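Local atomic coordinates of CarG (PDB entry 4O7J), a protein that probably contributes to intrinsic resistance to carbapenem antibiotics in Serratia and is a structural homologue of lysozyme inhibitors. Residues E98-L101 with F102-G105. Numbering follows the deposited sequence.
Sequences EEDL and FDVG
Glu98 brings one carboxylate oxygen, OE2, over the backbone of Gly105, 3.5 Å from Gly105 CA. Beyond CG the chain runs extended (chi2 -154°), which carries the carboxylate across the mouth of the loop, where OE2 accepts a hydrogen bond from the backbone N of Lys106. A glutamate suits this place because its length spans the gap, while the glycine opposite has no side chain to meet it; Gly105 itself is tied by backbone hydrogen bonding to Tyr140. At the far end of the loop the chain doubles back, and Asp100 O receives a weak, long hydrogen bond from Asp103 N at 3.5 Å. A water bridges Asp100 O to Asp103 O, donating to both at 2.7 Å. Lys96 reaches in with NZ to the carbonyls of Leu101 and Asp103, so Asp103 O takes both the lysine and the water. The carboxylates of Asp100 and Asp103 are modelled implausibly close, and their relative placement is doubtful. Leu101 and Phe102 present apolar side chains to Leu69, so hydrophobic residues suit these positions in an otherwise polar loop. Asp100 is the centre of an inverse gamma turn, closed by a weak bond from Leu101 N to Glu99 O at 3.0 Å, within a water-bridged loop that joins antiparallel strands 88-96 and 107-116 at the protein surface.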
ATOM      1  N   GLU A  98      -0.326 -19.360  19.262  1.00 20.83           N
ATOM      2  CA  GLU A  98      -0.768 -20.741  19.476  1.00 23.37           C
ATOM      3  C   GLU A  98      -1.641 -21.144  18.299  1.00 22.59           C
ATOM      4  O   GLU A  98      -2.192 -20.296  17.657  1.00 17.42           O
ATOM      5  CB  GLU A  98      -1.519 -20.865  20.774  1.00 25.75           C
ATOM      6  CG  GLU A  98      -0.730 -20.306  21.987  1.00 31.28           C
ATOM      7  CD  GLU A  98      -1.115 -20.933  23.310  1.00 41.97           C
ATOM      8  OE1 GLU A  98      -1.698 -22.066  23.214  1.00 43.11           O
ATOM      9  OE2 GLU A  98      -0.812 -20.322  24.422  1.00 39.84           O
ATOM     10  N   GLU A  99      -1.782 -22.433  18.040  1.00 23.39           N
ATOM     11  CA  GLU A  99      -2.747 -22.893  16.987  1.00 22.94           C
ATOM     12  C   GLU A  99      -4.178 -22.481  17.350  1.00 22.16           C
ATOM     13  O   GLU A  99      -4.981 -22.040  16.519  1.00 25.15           O
ATOM     14  CB  GLU A  99      -2.629 -24.414  16.845  1.00 26.40           C
ATOM     15  CG  GLU A  99      -3.539 -25.041  15.752  1.00 28.12           C
ATOM     16  CD  GLU A  99      -5.035 -25.024  16.089  1.00 29.72           C
ATOM     17  OE1 GLU A  99      -5.358 -25.342  17.268  1.00 34.97           O
ATOM     18  OE2 GLU A  99      -5.902 -24.630  15.210  1.00 29.74           O
ATOM     19  N   ASP A 100      -4.507 -22.604  18.607  1.00 22.00           N
ATOM     20  CA  ASP A 100      -5.856 -22.220  19.113  1.00 23.17           C
ATOM     21  C   ASP A 100      -5.870 -20.713  19.359  1.00 20.25           C
ATOM     22  O   ASP A 100      -5.771 -20.263  20.513  1.00 23.48           O
ATOM     23  CB  ASP A 100      -6.156 -23.007  20.414  1.00 25.05           C
ATOM     24  CG  ASP A 100      -7.518 -22.675  21.048  1.00 30.54           C
ATOM     25  OD1 ASP A 100      -8.449 -22.285  20.328  1.00 34.43           O
ATOM     26  OD2 ASP A 100      -7.644 -22.833  22.304  1.00 34.81           O
ATOM     27  N   LEU A 101      -6.168 -19.995  18.315  1.00 17.65           N
ATOM     28  CA  LEU A 101      -6.187 -18.561  18.274  1.00 18.88           C
ATOM     29  C   LEU A 101      -7.360 -17.940  19.018  1.00 16.95           C
ATOM     30  O   LEU A 101      -7.386 -16.708  19.292  1.00 18.74           O
ATOM     31  CB  LEU A 101      -6.208 -18.082  16.813  1.00 19.87           C
ATOM     32  CG  LEU A 101      -4.931 -18.432  16.012  1.00 21.97           C
ATOM     33  CD1 LEU A 101      -5.121 -18.064  14.555  1.00 23.22           C
ATOM     34  CD2 LEU A 101      -3.717 -17.684  16.595  1.00 23.92           C
ATOM     35  N   PHE A 102      -8.390 -18.731  19.257  1.00 15.70           N
ATOM     36  CA  PHE A 102      -9.567 -18.221  19.933  1.00 15.11           C
ATOM     37  C   PHE A 102      -9.350 -18.038  21.437  1.00 14.60           C
ATOM     38  O   PHE A 102      -9.956 -17.165  22.064  1.00 16.07           O
ATOM     39  CB  PHE A 102     -10.732 -19.149  19.693  1.00 18.21           C
ATOM     40  CG  PHE A 102     -12.035 -18.690  20.295  1.00 17.09           C
ATOM     41  CD1 PHE A 102     -12.819 -17.738  19.636  1.00 20.58           C
ATOM     42  CD2 PHE A 102     -12.438 -19.157  21.532  1.00 19.50           C
ATOM     43  CE1 PHE A 102     -13.997 -17.276  20.197  1.00 20.72           C
ATOM     44  CE2 PHE A 102     -13.635 -18.689  22.098  1.00 18.50           C
ATOM     45  CZ  PHE A 102     -14.415 -17.793  21.402  1.00 21.06           C
ATOM     46  N   ASP A 103      -8.569 -18.887  22.047  1.00 15.63           N
ATOM     47  CA  ASP A 103      -8.475 -18.815  23.500  1.00 16.75           C
ATOM     48  C   ASP A 103      -7.378 -17.807  23.872  1.00 16.29           C
ATOM     49  O   ASP A 103      -6.529 -17.413  23.029  1.00 15.76           O
ATOM     50  CB  ASP A 103      -8.169 -20.166  24.123  1.00 21.59           C
ATOM     51  CG  ASP A 103      -9.443 -21.089  24.173  1.00 27.03           C
ATOM     52  OD1 ASP A 103     -10.492 -20.664  24.765  1.00 35.76           O
ATOM     53  OD2 ASP A 103      -9.340 -22.201  23.608  1.00 26.50           O
ATOM     54  N   VAL A 104      -7.400 -17.449  25.143  1.00 15.93           N
ATOM     55  CA  VAL A 104      -6.369 -16.579  25.734  1.00 14.53           C
ATOM     56  C   VAL A 104      -5.121 -17.354  25.586  1.00 15.02           C
ATOM     57  O   VAL A 104      -5.112 -18.548  25.836  1.00 15.38           O
ATOM     58  CB  VAL A 104      -6.661 -16.304  27.200  1.00 15.10           C
ATOM     59  CG1 VAL A 104      -5.445 -15.697  27.929  1.00 16.47           C
ATOM     60  CG2 VAL A 104      -7.886 -15.456  27.323  1.00 15.26           C
ATOM     61  N   GLY A 105      -4.059 -16.716  25.152  1.00 14.52           N
ATOM     62  CA  GLY A 105      -2.837 -17.460  24.806  1.00 15.84           C
ATOM     63  C   GLY A 105      -1.592 -16.579  24.650  1.00 15.62           C
ATOM     64  O   GLY A 105      -1.644 -15.363  24.853  1.00 14.51           O
TER
HETATM   65  O   HOH W   1      -4.334 -18.577  21.980  1.00 21.53           O